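Long-range contacts in amino acid ABC transporter, periplasmic amino acid-binding protein, putative (Streptococcus pneumoniae, PDB 4I62), which binds L-arginine between its two lobes and probably delivers amino acids to a membrane ABC transporter for uptake: residues A[70-75]-A[104-109]; A[130-135]-A[192-197]; A[155-160]-A[176-181]. One frame throughout, in Å; residues are numbered along the deposited sequence.

Contact 1 (A[70-75]-A[104-109]); sequences ELAKAI and LAISGV. With ARG (arginine), chain B.
A72 on helix 67-79 faces I106, with their CA atoms 7.1 Å apart. The helix segment 70-75 lies against the 104-109 segment, which begins as the short strand 104-105 and then runs on toward the bound arginine. No hydrogen bond joins the two segments, and the contact is entirely apolar and buried. I106 carries most of it. Its CG1 is anti to the carbonyl carbon (chi1 -49°), and the extended chain sends CD1 to the helix. There CD1 meets I75 CD1 tip to tip at 3.8 Å. The same I106 methyl packs on A72 CB at 3.9 Å. The other branch, I106 CG2, lies 4.0 Å from L71 CD2. L104 adds a looser touch, its CD1 4.2 Å from I75 CG2. This is a helix packed on the small parallel sheet 82-87, 40-45, 104-105, in one lobe of the type II periplasmic binding protein fold. L41 and V43 of strand 40-45 continue this layer, and helix 236-251 also covers L71 and I75. Just beyond I106 the chain turns to the ligand. S107 O accepts bonds from the arginine NE, at 2.9 Å, and from its NH1, so two N-H groups of the guanidinium converge on one carbonyl. S107 OG, anti to the backbone N (chi1 -166°), takes a further bond from arginine NH1 at 3.1 Å. N46 N also bonds to S107 OG. G108 takes positive phi, and its carbonyl O accepts a hydrogen bond from the ligand N at 2.8 Å. The backbone N of G108 bonds to D68 OD2, which ties the ligand-binding segment to helix 67-79, one turn before A72.

Contact 2 (A[130-135]-A[192-197]); sequences NKLIVK and VDAVIF
K131 and F197 form a hydrogen-bonded antiparallel pair. K131 N donates to F197 O at 2.9 Å, and F197 N donates back to K131 O at 3.0 Å. I133 and V195 repeat the pattern. I133 N reaches V195 O at 2.9 Å, and V195 N reaches I133 O at 3.0 Å. Strands 126-135 and 194-198 are thus neighbours in the mixed sheet of the second lobe of this type II periplasmic binding protein fold. The segment axes run at 151° to each other. L132 and I196 make the non-hydrogen-bonded pair between them. Beyond V134 and A194 the strands part, and K135 N donates to a water that also lies beside D193 O. N130, at the other end, uses OD1 to accept a bond from Q161 NE2 on helix 160-168.

On the face of L132 and I196, L132 CD2 meets I196 CG1 at 3.7 Å, the side chains slanting across one another. A194 CB touches both L132 CD1 and V134 CG1, the latter at 3.8 Å. Helix 160-168 covers I196. The face of I133, V195 and F197 is covered by helices 180-188 and 199-208, and F205 meets the F197 ring. Here the CG1 of I133 is anti to its backbone N (chi1 -172°), and CG2 is left to touch V195 CB and, at 3.8 Å, F197 CD2. V195 CG1 sits 3.5 Å above the F197 ring plane, displaced toward the rim.

Contact 3 (A[155-160]-A[176-181]); sequences AQKGSI and SLPKNG. With ARG (arginine), chain B.
The side chain of Q156 is stretched out, with chi1 -177° and chi2 173°, and this carries its amide past L177 to P178 and N180. NE2 donates to P178 O at 2.9 Å, with that oxygen close to the amide plane of Q156. NE2 also bonds to N46 OD1. N180 crosses the glutamine chain at about a right angle, the two amide planes 43° apart, and its OD1 lies 3.3 Å from Q156 CB. A water donates to both Q156 OE1 and N180 OD1. N180 ND2 is held by D48 O.

The backbones here are two parallel strands, 152-156 and 173-177, at the point where they run into loops. They belong to a beta-alpha-beta unit whose crossover helix is 160-168. L177 N donates to A155 O at 3.2 Å. K157 N donates to L177 O at 2.9 Å, but from above the carbonyl plane.

Q156 to S159 is a type II turn, with glycine at G158. S159 OG bonds to Q156 O at 2.7 Å, and S159 N reaches the same oxygen. S159 is the N-cap of the helix, its OG also paired with E162 N. I160 N then donates to the ligand OXT at 2.8 Å, while Q156 OE1 accepts a hydrogen bond from the ligand NH2 at 2.9 Å. Segment 155-160 therefore meets both ends of the arginine: the neutral amide oxygen of Q156 lies at the guanidinium, and I160 N, at a helix N-terminus whose dipole would favour an anion, lies at the carboxylate.

In the fold
The arginine links contacts 1 and 3. These lie on opposite sides of the chain's centre, with centres 20 Å apart and nearest atoms about 7 Å apart, and they do not touch. N46 also spans the gap, bonding through N to contact 1 and through OD1 to contact 3. Contacts 2 and 3 belong to one mixed sheet, where strands 194-198 and 152-156 are neighbours. Their centres are 12 Å apart, and F197 CE1 meets N180 OD1 at 3.3 Å. Contact 2 lies farther from the ligand, the side chain of N130 coming to about 7 Å from it. E198, next after F197, bonds to the arginine. Contacts 1 and 2 are 26 Å apart between centres.

Contact 1 (A[70-75]-A[104-109])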
# COMPACT_ATOMS: atom_id res chain seq x y z
N GLU A 70 10.13 -7.46 -4.05
CA GLU A 70 11.59 -7.39 -4.21
C GLU A 70 12.27 -6.98 -2.90
O GLU A 70 13.33 -7.52 -2.57
CB GLU A 70 11.93 -6.48 -5.38
CG GLU A 70 11.36 -6.98 -6.71
CD GLU A 70 11.84 -8.38 -7.04
OE1 GLU A 70 13.07 -8.60 -6.99
OE2 GLU A 70 11.02 -9.27 -7.33
N LEU A 71 11.69 -6.04 -2.16
CA LEU A 71 12.20 -5.69 -0.85
C LEU A 71 12.17 -6.89 0.08
O LEU A 71 13.14 -7.18 0.78
CB LEU A 71 11.38 -4.54 -0.27
CG LEU A 71 11.70 -4.07 1.15
CD1 LEU A 71 13.17 -3.71 1.34
CD2 LEU A 71 10.81 -2.92 1.58
N ALA A 72 11.05 -7.63 0.08
CA ALA A 72 10.92 -8.82 0.92
C ALA A 72 12.00 -9.86 0.58
O ALA A 72 12.56 -10.48 1.46
CB ALA A 72 9.53 -9.43 0.75
N LYS A 73 12.24 -10.08 -0.72
CA LYS A 73 13.28 -11.01 -1.15
C LYS A 73 14.66 -10.58 -0.64
O LYS A 73 15.47 -11.42 -0.20
CB LYS A 73 13.33 -11.09 -2.68
CG LYS A 73 12.18 -11.85 -3.33
CD LYS A 73 12.31 -11.75 -4.88
CE LYS A 73 11.17 -12.41 -5.62
NZ LYS A 73 11.34 -12.13 -7.07
N ALA A 74 14.94 -9.29 -0.70
CA ALA A 74 16.22 -8.79 -0.23
C ALA A 74 16.38 -9.00 1.27
O ALA A 74 17.47 -9.35 1.75
CB ALA A 74 16.42 -7.31 -0.63
N ILE A 75 15.31 -8.77 2.04
CA ILE A 75 15.37 -9.01 3.48
C ILE A 75 15.59 -10.49 3.78
O ILE A 75 16.38 -10.84 4.63
CB ILE A 75 14.09 -8.44 4.17
CG1 ILE A 75 14.00 -6.94 3.98
CG2 ILE A 75 14.06 -8.86 5.64
CD1 ILE A 75 12.63 -6.37 4.33
N LEU A 104 6.50 -10.10 9.22
CA LEU A 104 6.58 -8.71 8.76
C LEU A 104 5.32 -8.41 7.97
O LEU A 104 4.78 -9.31 7.33
CB LEU A 104 7.78 -8.48 7.81
CG LEU A 104 9.15 -8.74 8.38
CD1 LEU A 104 10.20 -8.57 7.28
CD2 LEU A 104 9.45 -7.81 9.58
N ALA A 105 4.92 -7.15 7.99
CA ALA A 105 3.98 -6.63 7.00
C ALA A 105 4.78 -5.74 6.06
O ALA A 105 5.35 -4.73 6.50
CB ALA A 105 2.87 -5.82 7.65
N ILE A 106 4.82 -6.13 4.79
CA ILE A 106 5.44 -5.31 3.75
C ILE A 106 4.34 -5.15 2.69
O ILE A 106 4.15 -6.04 1.84
CB ILE A 106 6.73 -5.92 3.14
CG1 ILE A 106 7.68 -6.37 4.25
CG2 ILE A 106 7.38 -4.88 2.24
CD1 ILE A 106 8.97 -7.04 3.72
N SER A 107 3.59 -4.05 2.79
CA SER A 107 2.33 -3.99 2.08
C SER A 107 1.90 -2.54 1.87
O SER A 107 0.71 -2.20 2.00
CB SER A 107 1.24 -4.77 2.83
OG SER A 107 0.07 -5.04 2.04
N GLY A 108 2.87 -1.67 1.59
CA GLY A 108 2.57 -0.25 1.45
C GLY A 108 2.00 0.34 2.73
O GLY A 108 1.12 1.19 2.68
N VAL A 109 2.52 -0.09 3.87
CA VAL A 109 1.97 0.29 5.18
C VAL A 109 2.48 1.65 5.65
O VAL A 109 3.71 1.83 5.82
CB VAL A 109 2.30 -0.77 6.26
CG1 VAL A 109 1.74 -0.37 7.61
CG2 VAL A 109 1.80 -2.13 5.86
N ARG B . -0.80 3.23 2.99
CA ARG B . -2.17 2.88 3.45
C ARG B . -2.16 2.35 4.88
O ARG B . -1.10 1.93 5.37
CB ARG B . -2.83 1.92 2.47
CG ARG B . -2.02 0.65 2.21
CD ARG B . -2.83 -0.40 1.47
NE ARG B . -1.95 -1.44 0.99
CZ ARG B . -2.34 -2.52 0.33
NH1 ARG B . -1.44 -3.42 -0.06
NH2 ARG B . -3.63 -2.70 0.07
OXT ARG B . -3.28 2.31 5.48

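Contact 2 (A[130-135]-A[192-197])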
# COMPACT_ATOMS: atom_id res chain seq x y z
N ASN A 130 -1.56 11.89 -0.83
CA ASN A 130 -2.89 11.38 -1.14
C ASN A 130 -3.54 12.13 -2.29
O ASN A 130 -3.42 13.35 -2.38
CB ASN A 130 -3.76 11.43 0.11
CG ASN A 130 -3.31 10.38 1.10
OD1 ASN A 130 -3.52 9.21 0.89
ND2 ASN A 130 -2.55 10.80 2.13
N LYS A 131 -4.23 11.40 -3.15
CA LYS A 131 -4.93 11.94 -4.31
C LYS A 131 -6.32 11.34 -4.41
O LYS A 131 -6.65 10.41 -3.65
CB LYS A 131 -4.16 11.64 -5.60
CG LYS A 131 -2.75 12.14 -5.63
CD LYS A 131 -2.73 13.62 -5.72
CE LYS A 131 -1.41 14.08 -6.27
NZ LYS A 131 -1.55 15.49 -6.75
N LEU A 132 -7.12 11.88 -5.33
CA LEU A 132 -8.39 11.25 -5.71
C LEU A 132 -8.29 10.72 -7.11
O LEU A 132 -7.81 11.42 -8.02
CB LEU A 132 -9.56 12.19 -5.78
CG LEU A 132 -10.00 12.91 -4.53
CD1 LEU A 132 -11.24 13.76 -4.98
CD2 LEU A 132 -10.38 11.95 -3.41
N ILE A 133 -8.79 9.51 -7.29
CA ILE A 133 -9.11 9.01 -8.62
C ILE A 133 -10.62 9.15 -8.85
O ILE A 133 -11.43 8.90 -7.95
CB ILE A 133 -8.57 7.56 -8.85
CG1 ILE A 133 -8.73 7.11 -10.31
CG2 ILE A 133 -9.17 6.57 -7.88
CD1 ILE A 133 -7.96 5.81 -10.60
N VAL A 134 -10.96 9.64 -10.06
CA VAL A 134 -12.32 9.96 -10.43
C VAL A 134 -12.56 9.53 -11.88
O VAL A 134 -11.62 9.24 -12.61
CB VAL A 134 -12.58 11.50 -10.28
CG1 VAL A 134 -12.48 11.90 -8.82
CG2 VAL A 134 -11.63 12.34 -11.14
N LYS A 135 -13.84 9.51 -12.29
CA LYS A 135 -14.09 9.43 -13.74
C LYS A 135 -13.41 10.61 -14.42
O LYS A 135 -13.39 11.74 -13.86
CB LYS A 135 -15.56 9.43 -14.05
CG LYS A 135 -16.31 8.16 -13.69
CD LYS A 135 -17.64 8.18 -14.44
CE LYS A 135 -18.36 6.85 -14.44
NZ LYS A 135 -18.88 6.58 -13.10
N VAL A 192 -19.70 5.30 -6.55
CA VAL A 192 -19.01 6.38 -5.83
C VAL A 192 -18.53 7.44 -6.82
O VAL A 192 -18.36 7.15 -8.03
CB VAL A 192 -17.81 5.90 -4.98
CG1 VAL A 192 -18.28 4.88 -3.95
CG2 VAL A 192 -16.69 5.36 -5.82
N ASP A 193 -18.33 8.66 -6.33
CA ASP A 193 -17.85 9.77 -7.12
C ASP A 193 -16.33 9.88 -7.16
O ASP A 193 -15.78 10.47 -8.07
CB ASP A 193 -18.43 11.05 -6.53
CG ASP A 193 -19.90 11.09 -6.65
OD1 ASP A 193 -20.37 11.01 -7.83
OD2 ASP A 193 -20.63 11.17 -5.63
N ALA A 194 -15.66 9.34 -6.14
CA ALA A 194 -14.20 9.50 -6.02
C ALA A 194 -13.70 8.43 -5.08
O ALA A 194 -14.44 7.99 -4.18
CB ALA A 194 -13.84 10.87 -5.46
N VAL A 195 -12.44 8.04 -5.26
CA VAL A 195 -11.76 7.14 -4.34
C VAL A 195 -10.44 7.78 -3.94
O VAL A 195 -9.72 8.34 -4.78
CB VAL A 195 -11.50 5.75 -4.98
CG1 VAL A 195 -10.70 4.85 -4.04
CG2 VAL A 195 -12.82 5.11 -5.37
N ILE A 196 -10.11 7.72 -2.65
CA ILE A 196 -8.85 8.26 -2.15
C ILE A 196 -7.76 7.21 -2.23
O ILE A 196 -7.89 6.13 -1.61
CB ILE A 196 -8.96 8.75 -0.68
CG1 ILE A 196 -10.18 9.65 -0.46
CG2 ILE A 196 -7.68 9.42 -0.23
CD1 ILE A 196 -10.39 10.05 0.98
N PHE A 197 -6.67 7.48 -2.94
CA PHE A 197 -5.52 6.60 -2.98
C PHE A 197 -4.24 7.43 -2.97
O PHE A 197 -4.19 8.54 -3.51
CB PHE A 197 -5.44 5.77 -4.29
CG PHE A 197 -6.38 4.60 -4.40
CD1 PHE A 197 -6.54 3.67 -3.40
CD2 PHE A 197 -7.11 4.41 -5.56
CE1 PHE A 197 -7.43 2.58 -3.54
CE2 PHE A 197 -7.95 3.32 -5.72
CZ PHE A 197 -8.10 2.40 -4.73
O HOH W 1 -16.18 10.34 -10.75
O HOH W 2 -18.30 8.41 -10.60

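Contact 3 (A[155-160]-A[176-181])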
# COMPACT_ATOMS: atom_id res chain seq x y z
N ALA A 155 -12.86 4.42 0.07
CA ALA A 155 -11.51 4.15 0.55
C ALA A 155 -11.42 2.69 0.96
O ALA A 155 -12.43 2.05 1.24
CB ALA A 155 -11.13 5.05 1.73
N GLN A 156 -10.20 2.18 1.04
CA GLN A 156 -10.00 0.78 1.41
C GLN A 156 -10.18 0.59 2.91
O GLN A 156 -9.62 1.32 3.74
CB GLN A 156 -8.63 0.27 0.95
CG GLN A 156 -8.46 -1.24 1.30
CD GLN A 156 -7.21 -1.89 0.75
OE1 GLN A 156 -6.12 -1.35 0.85
NE2 GLN A 156 -7.34 -3.07 0.19
N LYS A 157 -10.95 -0.44 3.27
CA LYS A 157 -11.14 -0.77 4.67
C LYS A 157 -9.82 -1.06 5.37
O LYS A 157 -9.00 -1.84 4.85
CB LYS A 157 -12.06 -1.97 4.80
CG LYS A 157 -12.64 -2.15 6.19
CD LYS A 157 -13.40 -3.49 6.32
CE LYS A 157 -14.15 -3.60 7.63
NZ LYS A 157 -13.27 -3.36 8.79
N GLY A 158 -9.61 -0.43 6.53
CA GLY A 158 -8.38 -0.64 7.29
C GLY A 158 -7.26 0.32 6.92
O GLY A 158 -6.19 0.24 7.54
N SER A 159 -7.48 1.17 5.93
CA SER A 159 -6.41 2.07 5.48
C SER A 159 -6.45 3.42 6.19
O SER A 159 -7.51 3.85 6.71
CB SER A 159 -6.52 2.31 3.97
OG SER A 159 -7.64 3.13 3.64
N ILE A 160 -5.33 4.15 6.14
CA ILE A 160 -5.34 5.50 6.66
C ILE A 160 -6.19 6.43 5.80
O ILE A 160 -6.64 7.48 6.28
CB ILE A 160 -3.92 6.06 6.87
CG1 ILE A 160 -3.19 6.33 5.56
CG2 ILE A 160 -3.07 5.14 7.76
CD1 ILE A 160 -2.03 7.29 5.72
N SER A 176 -16.47 2.07 2.46
CA SER A 176 -15.21 1.46 2.85
C SER A 176 -15.25 -0.02 2.45
O SER A 176 -16.03 -0.78 3.02
CB SER A 176 -15.04 1.60 4.35
OG SER A 176 -14.07 0.72 4.84
N LEU A 177 -14.43 -0.42 1.48
CA LEU A 177 -14.46 -1.75 0.91
C LEU A 177 -13.18 -2.47 1.16
O LEU A 177 -12.11 -1.89 1.10
CB LEU A 177 -14.67 -1.70 -0.60
CG LEU A 177 -16.04 -1.25 -1.07
CD1 LEU A 177 -16.10 -1.19 -2.60
CD2 LEU A 177 -17.07 -2.24 -0.53
N PRO A 178 -13.26 -3.78 1.40
CA PRO A 178 -12.02 -4.54 1.61
C PRO A 178 -11.09 -4.50 0.43
O PRO A 178 -9.88 -4.41 0.65
CB PRO A 178 -12.51 -5.97 1.89
CG PRO A 178 -13.83 -5.77 2.51
CD PRO A 178 -14.43 -4.54 1.85
N LYS A 179 -11.60 -4.59 -0.81
CA LYS A 179 -10.75 -4.77 -1.98
C LYS A 179 -10.61 -3.52 -2.83
O LYS A 179 -11.63 -2.91 -3.22
CB LYS A 179 -11.31 -5.87 -2.86
CG LYS A 179 -11.38 -7.23 -2.20
CD LYS A 179 -11.80 -8.34 -3.17
CE LYS A 179 -11.81 -9.70 -2.49
NZ LYS A 179 -12.26 -10.80 -3.39
N ASN A 180 -9.38 -3.15 -3.19
CA ASN A 180 -9.18 -1.98 -4.05
C ASN A 180 -9.84 -2.14 -5.41
O ASN A 180 -10.37 -1.17 -5.98
CB ASN A 180 -7.71 -1.66 -4.20
CG ASN A 180 -7.11 -1.16 -2.91
OD1 ASN A 180 -7.75 -0.40 -2.16
ND2 ASN A 180 -5.86 -1.55 -2.63
N GLY A 181 -9.81 -3.34 -5.97
CA GLY A 181 -10.46 -3.56 -7.25
C GLY A 181 -11.96 -3.28 -7.19
O GLY A 181 -12.59 -2.85 -8.17
N ARG B . -0.80 3.23 2.99
CA ARG B . -2.17 2.88 3.45
C ARG B . -2.16 2.35 4.88
O ARG B . -1.10 1.93 5.37
CB ARG B . -2.83 1.92 2.47
CG ARG B . -2.02 0.65 2.21
CD ARG B . -2.83 -0.40 1.47
NE ARG B . -1.95 -1.44 0.99
CZ ARG B . -2.34 -2.52 0.33
NH1 ARG B . -1.44 -3.42 -0.06
NH2 ARG B . -3.63 -2.70 0.07
OXT ARG B . -3.28 2.31 5.48
O HOH W 3 -5.65 0.86 -0.54
O HOH W 4 -9.00 -4.27 3.48